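Local atomic coordinates of AxyAgu115A (Amphibacillus xylanus NBRC 15112, PDB entry 6NPS), a protein that probably removes glucuronic acid side groups from glucuronoxylan-type hemicelluloses as an alpha-glucuronidase of glycoside hydrolase family 115. Residues I423-L428 with N519-A524; V101-Q104 with E110-L113; E255-L260 with D269-I274. The protein carries 3 engineered substitutions. One frame throughout, in Å; residues are numbered along the deposited sequence.

How the contacts relate
The centre of contact 1 lies nearest the centre of the chain, about 8 Å from it, whereas the centres of contacts 3 and 2 lie about 36 and 44 Å away. Closeness to the centre and burial do not run together: most residues of contact 2 are buried despite its outlying place, while contact 3 is partly exposed. No two contacts share an element. Contacts 1 and 3 both fall in the glycosyl hydrolase family 115 region, with centres about 36 Å apart; contact 2 belongs to an N-terminal hairpin. The chemistry follows: contact 1 joins sequence-distant loops through an arginine, serines and waters, contact 2 is ruled by strand-to-strand backbone bonds, and contact 3 closes a short excursion with an aromatic pair and one phenolic oxygen.

Contact 1 (I423-L428 with N519-A524); sequences INSSYL and NRRPEA
A single direct hydrogen bond, from R521 to S425, spans these two loops, although three of the four touching residues are buried. R521 NH1 reaches S425 OG at 2.9 Å with an N-H...O angle of 162°, and the serine oxygen is only 2° out of the guanidinium plane, so it is met squarely at the edge of the flat group. The arginine chain runs extended from CG to NE, passing alongside the same hydroxyl: R521 CD is 3.3 Å from S425 OG. The serine is therefore covered by the aliphatic part of the arginine as well as gripped by its end. Its chi1 of 54° places OG between the backbone N and the carbonyl carbon and directs it at the arginine. Next to this bond, S425 CB packs on P522 CD at 3.9 Å, the apolar part of the interface.

Two waters widen the joint. One lies 2.9 Å from S426 OG and accepts from R521 NH2 over 3.3 Å, so both terminal nitrogens of the guanidinium are tied to the 423-428 loop. The other donates to E523 OE1 at 2.7 Å and, weakly, to I423 O at 3.4 Å. Y420 adds a cation-pi partner for R521. The backbone at S426 is held by N424, whose OD1 accepts from S426 N. This is an Asx turn spanning N424 to S426, directly before Y427, the N-cap of helix 428-440, in the loop that follows strand 405-410 of the eight-stranded parallel barrel, consistent with the TIM-barrel clan of family 115.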
ATOM      1  N   ILE A 423       6.251 -27.314  -8.197  1.00 26.14           N
ATOM      2  CA  ILE A 423       6.307 -28.471  -7.308  1.00 31.65           C
ATOM      3  C   ILE A 423       4.876 -28.857  -6.985  1.00 30.77           C
ATOM      4  O   ILE A 423       4.011 -27.978  -6.874  1.00 34.09           O
ATOM      5  CB  ILE A 423       7.094 -28.152  -6.012  1.00 34.31           C
ATOM      6  CG1 ILE A 423       8.553 -27.899  -6.294  1.00 37.79           C
ATOM      7  CG2 ILE A 423       7.093 -29.321  -5.055  1.00 41.41           C
ATOM      8  CD1 ILE A 423       9.325 -27.694  -4.991  1.00 39.89           C
ATOM      9  N   ASN A 424       4.620 -30.162  -6.833  1.00 33.12           N
ATOM     10  CA  ASN A 424       3.310 -30.687  -6.401  1.00 29.85           C
ATOM     11  C   ASN A 424       2.661 -29.803  -5.337  1.00 29.82           C
ATOM     12  O   ASN A 424       3.280 -29.483  -4.311  1.00 31.36           O
ATOM     13  CB  ASN A 424       3.489 -32.115  -5.835  1.00 30.38           C
ATOM     14  CG  ASN A 424       2.201 -32.716  -5.263  1.00 30.77           C
ATOM     15  OD1 ASN A 424       1.122 -32.512  -5.800  1.00 32.07           O
ATOM     16  ND2 ASN A 424       2.320 -33.474  -4.172  1.00 30.52           N
ATOM     17  N   SER A 425       1.391 -29.433  -5.569  1.00 28.15           N
ATOM     18  CA  SER A 425       0.577 -28.738  -4.574  1.00 29.39           C
ATOM     19  C   SER A 425      -0.806 -29.378  -4.460  1.00 35.52           C
ATOM     20  O   SER A 425      -1.751 -28.724  -3.999  1.00 34.50           O
ATOM     21  CB  SER A 425       0.455 -27.238  -4.918  1.00 27.79           C
ATOM     22  OG  SER A 425      -0.031 -27.098  -6.249  1.00 31.87           O
ATOM     23  N   SER A 426      -0.948 -30.638  -4.890  1.00 29.77           N
ATOM     24  CA  SER A 426      -2.185 -31.396  -4.779  1.00 32.63           C
ATOM     25  C   SER A 426      -2.194 -32.277  -3.525  1.00 34.42           C
ATOM     26  O   SER A 426      -1.156 -32.678  -2.986  1.00 36.24           O
ATOM     27  CB  SER A 426      -2.424 -32.252  -6.022  1.00 33.43           C
ATOM     28  OG  SER A 426      -2.367 -31.418  -7.193  1.00 35.79           O
ATOM     29  N   TYR A 427      -3.393 -32.579  -3.067  1.00 31.89           N
ATOM     30  CA  TYR A 427      -3.606 -33.104  -1.715  1.00 28.25           C
ATOM     31  C   TYR A 427      -4.516 -34.311  -1.827  1.00 22.35           C
ATOM     32  O   TYR A 427      -5.614 -34.193  -2.368  1.00 32.48           O
ATOM     33  CB  TYR A 427      -4.230 -31.977  -0.877  1.00 30.22           C
ATOM     34  CG  TYR A 427      -4.449 -32.239   0.606  1.00 31.45           C
ATOM     35  CD1 TYR A 427      -3.423 -32.640   1.415  1.00 28.32           C
ATOM     36  CD2 TYR A 427      -5.716 -32.042   1.170  1.00 30.16           C
ATOM     37  CE1 TYR A 427      -3.664 -32.910   2.817  1.00 33.72           C
ATOM     38  CE2 TYR A 427      -5.964 -32.276   2.516  1.00 30.71           C
ATOM     39  CZ  TYR A 427      -4.929 -32.686   3.340  1.00 32.81           C
ATOM     40  OH  TYR A 427      -5.198 -32.916   4.670  1.00 33.55           O
ATOM     41  N   LEU A 428      -4.085 -35.465  -1.300  1.00 25.17           N
ATOM     42  CA  LEU A 428      -4.820 -36.708  -1.545  1.00 25.53           C
ATOM     43  C   LEU A 428      -6.286 -36.662  -1.148  1.00 28.93           C
ATOM     44  O   LEU A 428      -7.119 -37.150  -1.934  1.00 29.61           O
ATOM     45  CB  LEU A 428      -4.119 -37.888  -0.855  1.00 27.97           C
ATOM     46  CG  LEU A 428      -2.728 -38.254  -1.403  1.00 34.03           C
ATOM     47  CD1 LEU A 428      -2.370 -39.709  -1.004  1.00 31.59           C
ATOM     48  CD2 LEU A 428      -2.582 -38.092  -2.923  1.00 33.51           C
ATOM     49  N   ASN A 519      -3.545 -25.119   0.118  1.00 31.20           N
ATOM     50  CA  ASN A 519      -4.293 -23.966   0.623  1.00 32.83           C
ATOM     51  C   ASN A 519      -3.958 -22.681  -0.142  1.00 30.50           C
ATOM     52  O   ASN A 519      -4.809 -21.778  -0.229  1.00 31.94           O
ATOM     53  CB  ASN A 519      -4.019 -23.762   2.121  1.00 34.00           C
ATOM     54  CG  ASN A 519      -4.834 -24.704   2.967  1.00 41.39           C
ATOM     55  OD1 ASN A 519      -5.718 -25.381   2.435  1.00 36.61           O
ATOM     56  ND2 ASN A 519      -4.573 -24.743   4.297  1.00 38.00           N
ATOM     57  N   ARG A 520      -2.734 -22.561  -0.665  1.00 29.89           N
ATOM     58  CA  ARG A 520      -2.378 -21.433  -1.552  1.00 28.04           C
ATOM     59  C   ARG A 520      -1.205 -21.918  -2.380  1.00 33.19           C
ATOM     60  O   ARG A 520      -0.099 -22.050  -1.838  1.00 35.47           O
ATOM     61  CB  ARG A 520      -1.991 -20.205  -0.744  1.00 27.83           C
ATOM     62  CG  ARG A 520      -1.743 -18.942  -1.577  1.00 28.78           C
ATOM     63  CD  ARG A 520      -3.081 -18.554  -2.212  1.00 29.40           C
ATOM     64  NE  ARG A 520      -3.030 -17.246  -2.769  1.00 32.48           N
ATOM     65  CZ  ARG A 520      -4.039 -16.397  -2.833  1.00 32.33           C
ATOM     66  NH1 ARG A 520      -5.231 -16.699  -2.334  1.00 29.40           N
ATOM     67  NH2 ARG A 520      -3.825 -15.224  -3.396  1.00 33.73           N
ATOM     68  N   ARG A 521      -1.429 -22.191  -3.682  1.00 29.46           N
ATOM     69  CA  ARG A 521      -0.387 -22.816  -4.476  1.00 30.17           C
ATOM     70  C   ARG A 521       0.807 -21.856  -4.629  1.00 32.07           C
ATOM     71  O   ARG A 521       0.662 -20.634  -4.502  1.00 30.97           O
ATOM     72  CB  ARG A 521      -0.969 -23.221  -5.832  1.00 31.81           C
ATOM     73  CG  ARG A 521      -2.064 -24.304  -5.717  1.00 31.20           C
ATOM     74  CD  ARG A 521      -2.320 -24.860  -7.115  1.00 34.81           C
ATOM     75  NE  ARG A 521      -3.613 -25.517  -7.300  1.00 38.59           N
ATOM     76  CZ  ARG A 521      -3.802 -26.836  -7.236  1.00 38.88           C
ATOM     77  NH1 ARG A 521      -2.779 -27.650  -6.942  1.00 34.53           N
ATOM     78  NH2 ARG A 521      -5.005 -27.347  -7.466  1.00 41.47           N
ATOM     79  N   PRO A 522       2.008 -22.396  -4.839  1.00 32.01           N
ATOM     80  CA  PRO A 522       3.243 -21.588  -4.705  1.00 34.00           C
ATOM     81  C   PRO A 522       3.281 -20.275  -5.479  1.00 32.12           C
ATOM     82  O   PRO A 522       3.610 -19.236  -4.894  1.00 32.08           O
ATOM     83  CB  PRO A 522       4.313 -22.555  -5.234  1.00 35.34           C
ATOM     84  CG  PRO A 522       3.804 -23.886  -4.910  1.00 39.27           C
ATOM     85  CD  PRO A 522       2.308 -23.842  -4.915  1.00 34.47           C
ATOM     86  N   GLU A 523       3.022 -20.307  -6.793  1.00 28.05           N
ATOM     87  CA  GLU A 523       3.125 -19.105  -7.611  1.00 31.67           C
ATOM     88  C   GLU A 523       2.129 -18.044  -7.163  1.00 32.88           C
ATOM     89  O   GLU A 523       2.364 -16.842  -7.349  1.00 28.74           O
ATOM     90  CB  GLU A 523       2.889 -19.466  -9.099  1.00 33.49           C
ATOM     91  CG  GLU A 523       3.957 -20.374  -9.706  1.00 36.28           C
ATOM     92  CD  GLU A 523       3.635 -21.899  -9.614  1.00 42.32           C
ATOM     93  OE1 GLU A 523       2.920 -22.331  -8.638  1.00 38.67           O
ATOM     94  OE2 GLU A 523       4.124 -22.654 -10.531  1.00 40.24           O
ATOM     95  N   ALA A 524       1.004 -18.470  -6.598  1.00 26.61           N
ATOM     96  CA  ALA A 524      -0.027 -17.564  -6.120  1.00 31.08           C
ATOM     97  C   ALA A 524       0.202 -17.099  -4.677  1.00 26.32           C
ATOM     98  O   ALA A 524      -0.580 -16.304  -4.175  1.00 29.34           O
ATOM     99  CB  ALA A 524      -1.405 -18.254  -6.193  1.00 30.86           C
TER
HETATM  100  O   HOH W   1       3.609 -24.912  -8.322  1.00 32.79           O
HETATM  101  O   HOH W   2      -4.831 -30.497  -8.361  1.00 32.75           O

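Contact 2 (V101-Q104 with E110-L113); sequences VVDQ and EKAL
V101 and K111 bury the most surface here, and they meet directly: V101 CG1 touches K111 CE at 3.7 Å, the two side chains crossing at about a right angle. The lysine gets there by folding, with bends at chi2 (-66°) and chi3 (-69°) that bring its methylenes back over the neighbouring strand. K111 CD consequently lies 3.4 Å from D103 OD1, and K111 NZ comes to 3.8 Å from that oxygen, a long salt bridge. M3 O is a second, weak partner of the ammonium. V101, D103, K111 and L113 share one face of the hairpin, and F5 and L155 cover its apolar end.

The backbones pair antiparallel. V102 and A112 form the hydrogen-bonded pair, with V102 N to A112 O at 2.9 Å and A112 N to V102 O at 3.1 Å. V101 and L113, like D103 and K111, are non-hydrogen-bonded pairs. The CA of V101 also approaches A112 O at 3.2 Å, as a CA-H...O contact. On the other face, V102 CG2 meets A112 CB at 4.0 Å.

E110, the third of the well-covered residues, contributes mainly through its backbone: its O accepts from Q104 N at 2.9 Å, with the donor 53° out of the carbonyl plane, where the chain turns a corner. The evidence implies that main-chain bonds fix the register of the hairpin, while the end methylene of the lysine, CE, gives V101 apolar cover and its charge probably contributes only modest attraction at this distance.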
ATOM      1  N   VAL A 101       2.372 -70.560  -7.626  1.00 41.14           N
ATOM      2  CA  VAL A 101       3.485 -71.492  -7.459  1.00 40.27           C
ATOM      3  C   VAL A 101       2.977 -72.882  -7.770  1.00 44.69           C
ATOM      4  O   VAL A 101       1.869 -73.256  -7.350  1.00 49.23           O
ATOM      5  CB  VAL A 101       4.080 -71.416  -6.038  1.00 44.08           C
ATOM      6  CG1 VAL A 101       5.098 -72.507  -5.806  1.00 43.33           C
ATOM      7  CG2 VAL A 101       4.689 -70.045  -5.789  1.00 40.94           C
ATOM      8  N   VAL A 102       3.782 -73.666  -8.502  1.00 43.51           N
ATOM      9  CA  VAL A 102       3.364 -74.977  -8.981  1.00 45.12           C
ATOM     10  C   VAL A 102       4.508 -75.961  -8.758  1.00 48.18           C
ATOM     11  O   VAL A 102       5.692 -75.604  -8.798  1.00 48.18           O
ATOM     12  CB  VAL A 102       2.954 -74.938 -10.476  1.00 54.88           C
ATOM     13  CG1 VAL A 102       1.674 -74.082 -10.686  1.00 47.91           C
ATOM     14  CG2 VAL A 102       4.078 -74.380 -11.277  1.00 58.69           C
ATOM     15  N   ASP A 103       4.137 -77.206  -8.499  1.00 49.15           N
ATOM     16  CA  ASP A 103       5.069 -78.252  -8.106  1.00 59.42           C
ATOM     17  C   ASP A 103       5.415 -79.083  -9.337  1.00 64.44           C
ATOM     18  O   ASP A 103       4.522 -79.436 -10.118  1.00 63.77           O
ATOM     19  CB  ASP A 103       4.431 -79.116  -7.011  1.00 72.89           C
ATOM     20  CG  ASP A 103       5.451 -79.782  -6.102  1.00 92.41           C
ATOM     21  OD1 ASP A 103       6.666 -79.641  -6.343  1.00 98.20           O
ATOM     22  OD2 ASP A 103       5.031 -80.455  -5.133  1.00100.38           O
ATOM     23  N   GLN A 104       6.710 -79.361  -9.518  1.00 62.21           N
ATOM     24  CA  GLN A 104       7.208 -80.252 -10.562  1.00 66.08           C
ATOM     25  C   GLN A 104       6.638 -79.965 -11.959  1.00 65.40           C
ATOM     26  O   GLN A 104       6.149 -80.873 -12.630  1.00 65.78           O
ATOM     27  CB  GLN A 104       6.947 -81.701 -10.178  1.00 72.66           C
ATOM     28  CG  GLN A 104       7.533 -82.113  -8.836  1.00 83.86           C
ATOM     29  CD  GLN A 104       9.032 -82.364  -8.899  1.00 92.19           C
ATOM     30  OE1 GLN A 104       9.622 -82.384  -9.982  1.00 95.86           O
ATOM     31  NE2 GLN A 104       9.655 -82.553  -7.738  1.00 90.52           N
ATOM     32  N   GLU A 110      11.858 -78.283  -9.948  1.00 55.62           N
ATOM     33  CA  GLU A 110      11.134 -78.754  -8.767  1.00 57.23           C
ATOM     34  C   GLU A 110       9.970 -77.845  -8.370  1.00 52.41           C
ATOM     35  O   GLU A 110       8.926 -78.336  -7.941  1.00 52.31           O
ATOM     36  CB  GLU A 110      12.105 -78.894  -7.589  1.00 68.49           C
ATOM     37  CG  GLU A 110      13.265 -79.830  -7.909  1.00 86.13           C
ATOM     38  CD  GLU A 110      14.287 -79.947  -6.787  1.00100.02           C
ATOM     39  OE1 GLU A 110      13.882 -80.203  -5.632  1.00105.08           O
ATOM     40  OE2 GLU A 110      15.500 -79.801  -7.065  1.00104.27           O
ATOM     41  N   LYS A 111      10.138 -76.532  -8.477  1.00 48.51           N
ATOM     42  CA  LYS A 111       9.112 -75.551  -8.158  1.00 48.48           C
ATOM     43  C   LYS A 111       9.230 -74.441  -9.171  1.00 48.04           C
ATOM     44  O   LYS A 111      10.331 -74.125  -9.628  1.00 50.05           O
ATOM     45  CB  LYS A 111       9.229 -74.916  -6.745  1.00 47.32           C
ATOM     46  CG  LYS A 111       9.238 -75.875  -5.573  1.00 57.63           C
ATOM     47  CD  LYS A 111       7.901 -76.613  -5.420  1.00 66.38           C
ATOM     48  CE  LYS A 111       6.754 -75.701  -4.983  1.00 66.54           C
ATOM     49  NZ  LYS A 111       5.637 -76.517  -4.393  1.00 68.53           N
ATOM     50  N   ALA A 112       8.097 -73.849  -9.521  1.00 46.93           N
ATOM     51  CA  ALA A 112       8.112 -72.701 -10.402  1.00 47.53           C
ATOM     52  C   ALA A 112       7.061 -71.706  -9.945  1.00 47.61           C
ATOM     53  O   ALA A 112       5.986 -72.072  -9.446  1.00 46.96           O
ATOM     54  CB  ALA A 112       7.858 -73.089 -11.871  1.00 46.75           C
ATOM     55  N   LEU A 113       7.380 -70.442 -10.136  1.00 41.93           N
ATOM     56  CA  LEU A 113       6.392 -69.389 -10.062  1.00 40.68           C
ATOM     57  C   LEU A 113       5.846 -69.181 -11.476  1.00 45.10           C
ATOM     58  O   LEU A 113       6.611 -68.862 -12.395  1.00 44.51           O
ATOM     59  CB  LEU A 113       7.035 -68.126  -9.502  1.00 36.34           C
ATOM     60  CG  LEU A 113       6.207 -66.847  -9.588  1.00 40.69           C
ATOM     61  CD1 LEU A 113       4.878 -67.069  -8.880  1.00 42.20           C
ATOM     62  CD2 LEU A 113       6.982 -65.686  -8.959  1.00 42.83           C
TER

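Contact 3 (E255-L260 with D269-I274); sequences EEYKYL and DAWNFI
Over one face of the Y257 ring lies W271, and near the plane of that ring, at its hydroxyl edge, lies the backbone N of A270. The tryptophan atom W271 CE3 is 3.6 Å from Y257 CD1 and stands over the rim of the phenol ring, not its middle. The six-membered ring of W271 and the Y257 ring have centroids 5.2 Å apart and planes at 52°, an oblique meeting; W271 CZ3 also comes to 4.0 Å from Y257 CG. F283 adds an edge-to-face ring contact with the tyrosine, and I280 of helix 277-291 touches both aromatic residues.

With its CG anti to the backbone N (chi1 -170°), Y257 projects from helix 256-260 toward the 269-274 loop and delivers its hydroxyl to the main chain there. A270 N donates to Y257 OH at 3.1 Å with an N-H...O angle of 158°, and the hydroxyl is also hydrogen-bonded to Y267 O, so one oxygen holds two backbone groups of the returning chain. A phenylalanine in its place would probably keep much of the contact with W271 but leave A270 N and Y267 O without their shared partner, freeing this part of the loop to shift.

W271 is also held through its five-membered ring, where NE1 is bonded to R303 O. Its backbone forms the centre of an inverse gamma turn, closed by a weak bond of 2.9 Å from N272 N to A270 O. The arrangement folds residues 269-274 back on helix 256-260, within the connection from strand 241-242 to helix 277-291, consistent with an elaborated beta-to-alpha loop of a TIM barrel.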
ATOM      1  N   GLU A 255       2.007 -29.996 -33.041  1.00 38.92           N
ATOM      2  CA  GLU A 255       3.018 -29.297 -33.836  1.00 41.84           C
ATOM      3  C   GLU A 255       3.136 -29.828 -35.275  1.00 43.02           C
ATOM      4  O   GLU A 255       3.837 -29.207 -36.097  1.00 47.06           O
ATOM      5  CB  GLU A 255       4.384 -29.386 -33.146  1.00 48.61           C
ATOM      6  CG  GLU A 255       4.467 -28.618 -31.823  1.00 63.19           C
ATOM      7  CD  GLU A 255       4.617 -27.117 -32.024  1.00 75.75           C
ATOM      8  OE1 GLU A 255       3.590 -26.398 -32.119  1.00 76.70           O
ATOM      9  OE2 GLU A 255       5.776 -26.657 -32.092  1.00 84.04           O
ATOM     10  N   GLU A 256       2.477 -30.949 -35.607  1.00 41.44           N
ATOM     11  CA  GLU A 256       2.646 -31.534 -36.942  1.00 40.18           C
ATOM     12  C   GLU A 256       2.235 -30.559 -38.032  1.00 38.40           C
ATOM     13  O   GLU A 256       2.959 -30.385 -39.019  1.00 45.98           O
ATOM     14  CB  GLU A 256       1.862 -32.844 -37.068  1.00 35.83           C
ATOM     15  CG  GLU A 256       2.425 -33.947 -36.144  1.00 37.51           C
ATOM     16  CD  GLU A 256       1.912 -35.367 -36.450  1.00 45.49           C
ATOM     17  OE1 GLU A 256       1.897 -35.772 -37.642  1.00 55.76           O
ATOM     18  OE2 GLU A 256       1.548 -36.085 -35.472  1.00 43.94           O
ATOM     19  N   TYR A 257       1.073 -29.897 -37.869  1.00 41.24           N
ATOM     20  CA  TYR A 257       0.539 -29.085 -38.965  1.00 40.91           C
ATOM     21  C   TYR A 257       1.462 -27.925 -39.297  1.00 46.71           C
ATOM     22  O   TYR A 257       1.569 -27.519 -40.469  1.00 47.16           O
ATOM     23  CB  TYR A 257      -0.872 -28.581 -38.629  1.00 41.21           C
ATOM     24  CG  TYR A 257      -1.576 -27.922 -39.829  1.00 41.41           C
ATOM     25  CD1 TYR A 257      -1.992 -26.608 -39.774  1.00 42.92           C
ATOM     26  CD2 TYR A 257      -1.843 -28.641 -40.987  1.00 44.10           C
ATOM     27  CE1 TYR A 257      -2.638 -26.004 -40.840  1.00 47.85           C
ATOM     28  CE2 TYR A 257      -2.485 -28.039 -42.087  1.00 45.19           C
ATOM     29  CZ  TYR A 257      -2.879 -26.721 -42.008  1.00 47.08           C
ATOM     30  OH  TYR A 257      -3.516 -26.105 -43.072  1.00 45.64           O
ATOM     31  N   LYS A 258       2.167 -27.410 -38.298  1.00 44.24           N
ATOM     32  CA  LYS A 258       3.071 -26.291 -38.523  1.00 47.66           C
ATOM     33  C   LYS A 258       4.124 -26.599 -39.589  1.00 46.26           C
ATOM     34  O   LYS A 258       4.523 -25.697 -40.328  1.00 45.77           O
ATOM     35  CB  LYS A 258       3.744 -25.890 -37.207  1.00 52.01           C
ATOM     36  CG  LYS A 258       4.410 -24.545 -37.269  1.00 64.09           C
ATOM     37  CD  LYS A 258       5.296 -24.264 -36.061  1.00 76.03           C
ATOM     38  CE  LYS A 258       5.917 -25.529 -35.483  1.00 82.45           C
ATOM     39  NZ  LYS A 258       6.903 -25.202 -34.412  1.00 90.16           N
ATOM     40  N   TYR A 259       4.591 -27.845 -39.677  1.00 46.84           N
ATOM     41  CA  TYR A 259       5.646 -28.213 -40.626  1.00 53.38           C
ATOM     42  C   TYR A 259       5.107 -28.697 -41.964  1.00 55.66           C
ATOM     43  O   TYR A 259       5.861 -28.737 -42.939  1.00 58.40           O
ATOM     44  CB  TYR A 259       6.528 -29.335 -40.052  1.00 58.24           C
ATOM     45  CG  TYR A 259       7.275 -28.995 -38.773  1.00 66.19           C
ATOM     46  CD1 TYR A 259       8.600 -28.558 -38.808  1.00 70.54           C
ATOM     47  CD2 TYR A 259       6.658 -29.118 -37.531  1.00 64.25           C
ATOM     48  CE1 TYR A 259       9.285 -28.253 -37.642  1.00 72.28           C
ATOM     49  CE2 TYR A 259       7.336 -28.805 -36.358  1.00 66.51           C
ATOM     50  CZ  TYR A 259       8.649 -28.380 -36.418  1.00 70.62           C
ATOM     51  OH  TYR A 259       9.333 -28.066 -35.262  1.00 71.06           O
ATOM     52  N   LEU A 260       3.836 -29.105 -42.022  1.00 57.62           N
ATOM     53  CA  LEU A 260       3.240 -29.672 -43.228  1.00 56.84           C
ATOM     54  C   LEU A 260       2.355 -28.687 -43.979  1.00 57.38           C
ATOM     55  O   LEU A 260       1.986 -28.962 -45.126  1.00 54.01           O
ATOM     56  CB  LEU A 260       2.419 -30.929 -42.860  1.00 49.25           C
ATOM     57  CG  LEU A 260       3.213 -32.042 -42.183  1.00 49.98           C
ATOM     58  CD1 LEU A 260       2.324 -33.174 -41.721  1.00 50.94           C
ATOM     59  CD2 LEU A 260       4.312 -32.571 -43.036  1.00 52.97           C
ATOM     60  N   ASP A 269      -3.244 -24.054 -45.828  1.00 52.53           N
ATOM     61  CA  ASP A 269      -2.517 -23.156 -44.919  1.00 62.43           C
ATOM     62  C   ASP A 269      -3.497 -22.395 -44.021  1.00 62.10           C
ATOM     63  O   ASP A 269      -3.491 -21.167 -43.931  1.00 64.02           O
ATOM     64  CB  ASP A 269      -1.624 -22.174 -45.682  1.00 69.60           C
ATOM     65  CG  ASP A 269      -0.418 -21.739 -44.858  1.00 79.11           C
ATOM     66  OD1 ASP A 269       0.577 -21.263 -45.446  1.00 85.55           O
ATOM     67  OD2 ASP A 269      -0.468 -21.882 -43.620  1.00 78.60           O
ATOM     68  N   ALA A 270      -4.356 -23.145 -43.343  1.00 56.57           N
ATOM     69  CA  ALA A 270      -5.387 -22.576 -42.495  1.00 54.11           C
ATOM     70  C   ALA A 270      -5.945 -23.679 -41.612  1.00 54.11           C
ATOM     71  O   ALA A 270      -6.470 -24.676 -42.121  1.00 47.65           O
ATOM     72  CB  ALA A 270      -6.499 -21.944 -43.340  1.00 52.98           C
ATOM     73  N   TRP A 271      -5.803 -23.535 -40.290  1.00 57.79           N
ATOM     74  CA  TRP A 271      -6.403 -24.479 -39.340  1.00 56.67           C
ATOM     75  C   TRP A 271      -7.873 -24.089 -39.219  1.00 58.14           C
ATOM     76  O   TRP A 271      -8.300 -23.409 -38.283  1.00 57.66           O
ATOM     77  CB  TRP A 271      -5.674 -24.438 -38.007  1.00 55.80           C
ATOM     78  CG  TRP A 271      -6.052 -25.557 -37.092  1.00 59.68           C
ATOM     79  CD1 TRP A 271      -6.728 -25.455 -35.909  1.00 58.35           C
ATOM     80  CD2 TRP A 271      -5.777 -26.953 -37.282  1.00 60.00           C
ATOM     81  NE1 TRP A 271      -6.890 -26.701 -35.347  1.00 59.41           N
ATOM     82  CE2 TRP A 271      -6.318 -27.640 -36.168  1.00 61.53           C
ATOM     83  CE3 TRP A 271      -5.123 -27.687 -38.278  1.00 56.87           C
ATOM     84  CZ2 TRP A 271      -6.233 -29.024 -36.032  1.00 60.52           C
ATOM     85  CZ3 TRP A 271      -5.038 -29.066 -38.144  1.00 58.51           C
ATOM     86  CH2 TRP A 271      -5.592 -29.721 -37.025  1.00 57.90           C
ATOM     87  N   ASN A 272      -8.647 -24.498 -40.224  1.00 55.18           N
ATOM     88  CA  ASN A 272      -9.981 -23.949 -40.451  1.00 58.04           C
ATOM     89  C   ASN A 272     -10.733 -24.915 -41.361  1.00 58.33           C
ATOM     90  O   ASN A 272     -10.453 -24.986 -42.563  1.00 57.00           O
ATOM     91  CB  ASN A 272      -9.886 -22.558 -41.076  1.00 65.54           C
ATOM     92  CG  ASN A 272     -11.209 -21.819 -41.061  1.00 72.03           C
ATOM     93  OD1 ASN A 272     -12.228 -22.340 -41.521  1.00 73.51           O
ATOM     94  ND2 ASN A 272     -11.201 -20.594 -40.531  1.00 73.95           N
ATOM     95  N   PHE A 273     -11.670 -25.668 -40.785  1.00 61.91           N
ATOM     96  CA  PHE A 273     -12.421 -26.653 -41.550  1.00 60.56           C
ATOM     97  C   PHE A 273     -13.411 -26.009 -42.505  1.00 61.87           C
ATOM     98  O   PHE A 273     -13.890 -26.677 -43.429  1.00 59.83           O
ATOM     99  CB  PHE A 273     -13.158 -27.599 -40.600  1.00 59.05           C
ATOM    100  CG  PHE A 273     -13.645 -28.855 -41.256  1.00 55.87           C
ATOM    101  CD1 PHE A 273     -12.755 -29.861 -41.610  1.00 53.53           C
ATOM    102  CD2 PHE A 273     -14.989 -29.038 -41.514  1.00 56.06           C
ATOM    103  CE1 PHE A 273     -13.199 -31.025 -42.200  1.00 53.47           C
ATOM    104  CE2 PHE A 273     -15.437 -30.197 -42.113  1.00 58.54           C
ATOM    105  CZ  PHE A 273     -14.532 -31.194 -42.457  1.00 56.21           C
ATOM    106  N   ILE A 274     -13.738 -24.734 -42.297  1.00 64.63           N
ATOM    107  CA  ILE A 274     -14.645 -24.036 -43.205  1.00 65.60           C
ATOM    108  C   ILE A 274     -13.911 -23.597 -44.467  1.00 66.74           C
ATOM    109  O   ILE A 274     -14.338 -23.899 -45.590  1.00 67.55           O
ATOM    110  CB  ILE A 274     -15.295 -22.837 -42.489  1.00 68.03           C
ATOM    111  CG1 ILE A 274     -16.103 -23.309 -41.272  1.00 69.07           C
ATOM    112  CG2 ILE A 274     -16.171 -22.019 -43.443  1.00 68.29           C
ATOM    113  CD1 ILE A 274     -16.039 -22.346 -40.097  1.00 69.07           C
TER